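PDB 3ZXK: HIAXHD3 from Humicola insolens, which hydrolyses alpha-L-arabinofuranosidic bonds, probably releasing arabinofuranosyl side chains from arabinoxylan. Local coordinates for residues P55-L63 with E331-T341. Residues are numbered along the deposited sequence; the frame is centred on the assembly and turned at random.
Sequences PVTHSVPRL and EHWEWNHNPDT
His58 spans two carboxylates, Glu331 and Glu334, at the buried interface where an outer strand of the family 43 catalytic domain, a five-bladed beta-propeller, meets the C-terminal concanavalin A-like beta-sandwich. His58 NE2 gives a nearly straight hydrogen bond to Glu334 OE2 (2.7 Å, 166°), in the plane of the imidazole and on the anti side of the carboxylate. His58 ND1 reaches the syn side of Glu331 OE1 at 2.8 Å along a more bent path. With both ring nitrogens donating, the imidazole is probably protonated. Glu331 gets there by a bend at chi2 (-61°), which lays its carboxylate against the Thr57 backbone. Glu334 also forms salt bridges through OE1 to Arg509 and through OE2 to Arg375, which would stabilise its charge. Beside Glu331, Pro55 CG packs over one face of the His332 ring, while His332 NE2 donates to Leu316 O.

At the far end Asn338 binds the backbone of Leu63 twice: OD1 accepts from Leu63 N, and ND2 donates to a lone pair of Leu63 O, both at 2.9 Å. Each amide atom has a second partner, Ser39 for OD1 and Asp70 for ND2. The extended Arg62 chain carries its guanidinium past this amide, the two planes stacked 24° apart. Replacing Arg62 with an alanine would probably leave Pro339 O without its two donors and uncover the flank of Asn338. Arg62 grips Pro339 O end-on, NH1 at 2.9 Å and NH2 at 3.3 Å, with Pro339 O lying almost in the guanidinium plane.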
loop_
_atom_site.group_PDB
_atom_site.type_symbol
_atom_site.label_atom_id
_atom_site.label_comp_id
_atom_site.label_asym_id
_atom_site.label_seq_id
_atom_site.Cartn_x
_atom_site.Cartn_y
_atom_site.Cartn_z
ATOM N N PRO A 55 -1.471 -4.655 9.802
ATOM C CA PRO A 55 -2.234 -5.132 8.627
ATOM C C PRO A 55 -2.989 -6.419 8.968
ATOM O O PRO A 55 -2.429 -7.300 9.651
ATOM C CB PRO A 55 -1.148 -5.351 7.559
ATOM C CG PRO A 55 0.096 -5.582 8.327
ATOM C CD PRO A 55 -0.020 -4.923 9.673
ATOM N N VAL A 56 -4.263 -6.509 8.580
ATOM C CA VAL A 56 -5.059 -7.682 8.966
ATOM C C VAL A 56 -5.624 -8.503 7.819
ATOM O O VAL A 56 -5.879 -9.693 8.000
ATOM C CB VAL A 56 -6.153 -7.357 10.001
ATOM C CG1 VAL A 56 -5.481 -6.918 11.297
ATOM C CG2 VAL A 56 -7.134 -6.309 9.461
ATOM N N THR A 57 -5.787 -7.890 6.654
ATOM C CA THR A 57 -6.351 -8.577 5.481
ATOM C C THR A 57 -6.105 -7.757 4.218
ATOM O O THR A 57 -5.591 -6.638 4.296
ATOM C CB THR A 57 -7.883 -8.907 5.681
ATOM O OG1 THR A 57 -8.336 -9.825 4.666
ATOM C CG2 THR A 57 -8.760 -7.653 5.665
ATOM N N HIS A 58 -6.458 -8.309 3.064
ATOM C CA HIS A 58 -6.483 -7.539 1.820
ATOM C C HIS A 58 -7.823 -7.781 1.178
ATOM O O HIS A 58 -8.296 -8.917 1.129
ATOM C CB HIS A 58 -5.442 -8.022 0.825
ATOM C CG HIS A 58 -4.028 -7.562 1.100
ATOM N ND1 HIS A 58 -3.265 -8.075 2.099
ATOM C CD2 HIS A 58 -3.244 -6.614 0.451
ATOM C CE1 HIS A 58 -2.031 -7.520 2.053
ATOM N NE2 HIS A 58 -2.018 -6.617 1.061
ATOM N N SER A 59 -8.442 -6.732 0.646
ATOM C CA SER A 59 -9.801 -6.879 0.050
ATOM C C SER A 59 -9.825 -7.578 -1.315
ATOM O O SER A 59 -10.869 -8.073 -1.717
ATOM C CB SER A 59 -10.455 -5.503 -0.097
ATOM O OG SER A 59 -10.695 -4.946 1.166
ATOM N N VAL A 60 -8.682 -7.574 -2.012
ATOM C CA VAL A 60 -8.631 -8.200 -3.344
ATOM C C VAL A 60 -7.540 -9.276 -3.340
ATOM O O VAL A 60 -6.384 -9.023 -3.683
ATOM C CB VAL A 60 -8.446 -7.130 -4.444
ATOM C CG1 VAL A 60 -8.528 -7.758 -5.838
ATOM C CG2 VAL A 60 -9.506 -6.046 -4.333
ATOM N N PRO A 61 -7.893 -10.498 -2.934
ATOM C CA PRO A 61 -6.845 -11.513 -2.765
ATOM C C PRO A 61 -6.092 -11.864 -4.040
ATOM O O PRO A 61 -4.937 -12.290 -3.939
ATOM C CB PRO A 61 -7.597 -12.723 -2.194
ATOM C CG PRO A 61 -9.063 -12.419 -2.299
ATOM C CD PRO A 61 -9.165 -10.910 -2.302
ATOM N N ARG A 62 -6.722 -11.731 -5.202
ATOM C CA ARG A 62 -6.007 -11.867 -6.478
ATOM C C ARG A 62 -6.691 -10.885 -7.401
ATOM O O ARG A 62 -7.919 -10.820 -7.412
ATOM C CB ARG A 62 -6.112 -13.285 -7.030
ATOM C CG ARG A 62 -5.417 -13.480 -8.366
ATOM C CD ARG A 62 -5.439 -14.949 -8.762
ATOM N NE ARG A 62 -4.781 -15.157 -10.055
ATOM C CZ ARG A 62 -3.490 -15.430 -10.202
ATOM N NH1 ARG A 62 -2.706 -15.571 -9.128
ATOM N NH2 ARG A 62 -2.984 -15.564 -11.428
ATOM N N LEU A 63 -5.919 -10.123 -8.167
ATOM C CA LEU A 63 -6.474 -9.051 -8.987
ATOM C C LEU A 63 -7.249 -9.694 -10.119
ATOM O O LEU A 63 -6.720 -10.522 -10.825
ATOM C CB LEU A 63 -5.341 -8.146 -9.518
ATOM C CG LEU A 63 -4.358 -7.655 -8.424
ATOM C CD1 LEU A 63 -3.366 -6.649 -9.004
ATOM C CD2 LEU A 63 -5.090 -7.012 -7.250
ATOM N N GLU A 331 0.484 -10.567 6.261
ATOM C CA GLU A 331 -0.228 -9.514 5.559
ATOM C C GLU A 331 0.733 -8.471 5.005
ATOM O O GLU A 331 0.319 -7.570 4.291
ATOM C CB GLU A 331 -1.248 -8.882 6.517
ATOM C CG GLU A 331 -2.445 -9.783 6.799
ATOM C CD GLU A 331 -3.195 -10.096 5.509
ATOM O OE1 GLU A 331 -3.464 -9.141 4.731
ATOM O OE2 GLU A 331 -3.513 -11.286 5.255
ATOM N N HIS A 332 2.026 -8.619 5.288
ATOM C CA HIS A 332 3.015 -7.650 4.775
ATOM C C HIS A 332 3.450 -7.890 3.337
ATOM O O HIS A 332 3.980 -6.981 2.683
ATOM C CB HIS A 332 4.260 -7.633 5.662
ATOM C CG HIS A 332 3.980 -7.243 7.075
ATOM N ND1 HIS A 332 3.811 -5.962 7.458
ATOM C CD2 HIS A 332 3.794 -8.022 8.207
ATOM C CE1 HIS A 332 3.520 -5.924 8.758
ATOM N NE2 HIS A 332 3.504 -7.188 9.220
ATOM N N TRP A 333 3.236 -9.092 2.810
ATOM C CA TRP A 333 3.765 -9.435 1.485
ATOM C C TRP A 333 2.775 -9.239 0.391
ATOM O O TRP A 333 1.572 -9.548 0.546
ATOM C CB TRP A 333 4.186 -10.884 1.458
ATOM C CG TRP A 333 5.305 -11.214 2.395
ATOM C CD1 TRP A 333 5.232 -11.924 3.595
ATOM C CD2 TRP A 333 6.718 -10.924 2.196
ATOM N NE1 TRP A 333 6.493 -12.068 4.149
ATOM C CE2 TRP A 333 7.423 -11.470 3.352
ATOM C CE3 TRP A 333 7.443 -10.262 1.220
ATOM C CZ2 TRP A 333 8.812 -11.373 3.484
ATOM C CZ3 TRP A 333 8.834 -10.170 1.357
ATOM C CH2 TRP A 333 9.500 -10.715 2.472
ATOM N N GLU A 334 3.284 -8.724 -0.731
ATOM C CA GLU A 334 2.499 -8.599 -1.961
ATOM C C GLU A 334 3.377 -8.868 -3.154
ATOM O O GLU A 334 4.523 -8.387 -3.228
ATOM C CB GLU A 334 1.907 -7.180 -2.110
ATOM C CG GLU A 334 0.852 -6.780 -1.064
ATOM C CD GLU A 334 0.627 -5.288 -0.897
ATOM O OE1 GLU A 334 1.158 -4.452 -1.675
ATOM O OE2 GLU A 334 -0.120 -4.921 0.040
ATOM N N TRP A 335 2.857 -9.628 -4.101
ATOM C CA TRP A 335 3.591 -9.905 -5.323
ATOM C C TRP A 335 3.540 -8.730 -6.270
ATOM O O TRP A 335 2.590 -7.958 -6.222
ATOM C CB TRP A 335 2.949 -11.075 -6.032
ATOM C CG TRP A 335 2.894 -12.361 -5.270
ATOM C CD1 TRP A 335 1.812 -12.894 -4.585
ATOM C CD2 TRP A 335 3.952 -13.362 -5.192
ATOM N NE1 TRP A 335 2.142 -14.123 -4.049
ATOM C CE2 TRP A 335 3.416 -14.454 -4.377
ATOM C CE3 TRP A 335 5.278 -13.435 -5.651
ATOM C CZ2 TRP A 335 4.157 -15.589 -4.097
ATOM C CZ3 TRP A 335 6.022 -14.581 -5.355
ATOM C CH2 TRP A 335 5.466 -15.638 -4.592
ATOM N N ASN A 336 4.552 -8.585 -7.132
ATOM C CA ASN A 336 4.492 -7.653 -8.261
ATOM C C ASN A 336 3.641 -8.302 -9.371
ATOM O O ASN A 336 4.077 -9.258 -9.994
ATOM C CB ASN A 336 5.911 -7.354 -8.757
ATOM C CG ASN A 336 5.902 -6.630 -10.086
ATOM O OD1 ASN A 336 4.990 -5.850 -10.353
ATOM N ND2 ASN A 336 6.884 -6.900 -10.929
ATOM N N HIS A 337 2.412 -7.810 -9.579
ATOM C CA HIS A 337 1.375 -8.477 -10.420
ATOM C C HIS A 337 0.927 -9.804 -9.799
ATOM O O HIS A 337 1.525 -10.259 -8.831
ATOM C CB HIS A 337 1.819 -8.643 -11.893
ATOM C CG HIS A 337 2.000 -7.331 -12.661
ATOM N ND1 HIS A 337 2.930 -6.407 -12.351
ATOM C CD2 HIS A 337 1.349 -6.862 -13.801
ATOM C CE1 HIS A 337 2.860 -5.383 -13.227
ATOM N NE2 HIS A 337 1.922 -5.674 -14.134
ATOM N N ASN A 338 -0.142 -10.404 -10.299
ATOM C CA ASN A 338 -0.589 -11.680 -9.767
ATOM C C ASN A 338 0.502 -12.723 -9.933
ATOM O O ASN A 338 1.202 -12.771 -10.964
ATOM C CB ASN A 338 -1.814 -12.196 -10.493
ATOM C CG ASN A 338 -3.054 -11.430 -10.164
ATOM O OD1 ASN A 338 -3.222 -10.900 -9.060
ATOM N ND2 ASN A 338 -3.957 -11.400 -11.118
ATOM N N PRO A 339 0.657 -13.574 -8.916
ATOM C CA PRO A 339 1.651 -14.625 -9.001
ATOM C C PRO A 339 1.196 -15.791 -9.897
ATOM O O PRO A 339 -0.021 -15.985 -10.104
ATOM C CB PRO A 339 1.767 -15.073 -7.536
ATOM C CG PRO A 339 0.397 -14.884 -7.002
ATOM C CD PRO A 339 -0.042 -13.583 -7.623
ATOM N N ASP A 340 2.161 -16.526 -10.442
ATOM C CA ASP A 340 1.898 -17.852 -11.013
ATOM C C ASP A 340 1.915 -18.853 -9.847
ATOM O O ASP A 340 2.973 -19.193 -9.300
ATOM C CB ASP A 340 2.949 -18.202 -12.070
ATOM C CG ASP A 340 2.726 -19.568 -12.715
ATOM O OD1 ASP A 340 1.966 -20.400 -12.158
ATOM O OD2 ASP A 340 3.331 -19.808 -13.781
ATOM N N THR A 341 0.731 -19.308 -9.462
ATOM C CA THR A 341 0.630 -20.136 -8.272
ATOM C C THR A 341 1.217 -21.533 -8.447
ATOM O O THR A 341 1.472 -22.212 -7.462
ATOM C CB THR A 341 -0.833 -20.286 -7.809
ATOM O OG1 THR A 341 -1.573 -20.952 -8.844
ATOM C CG2 THR A 341 -1.445 -18.916 -7.510
#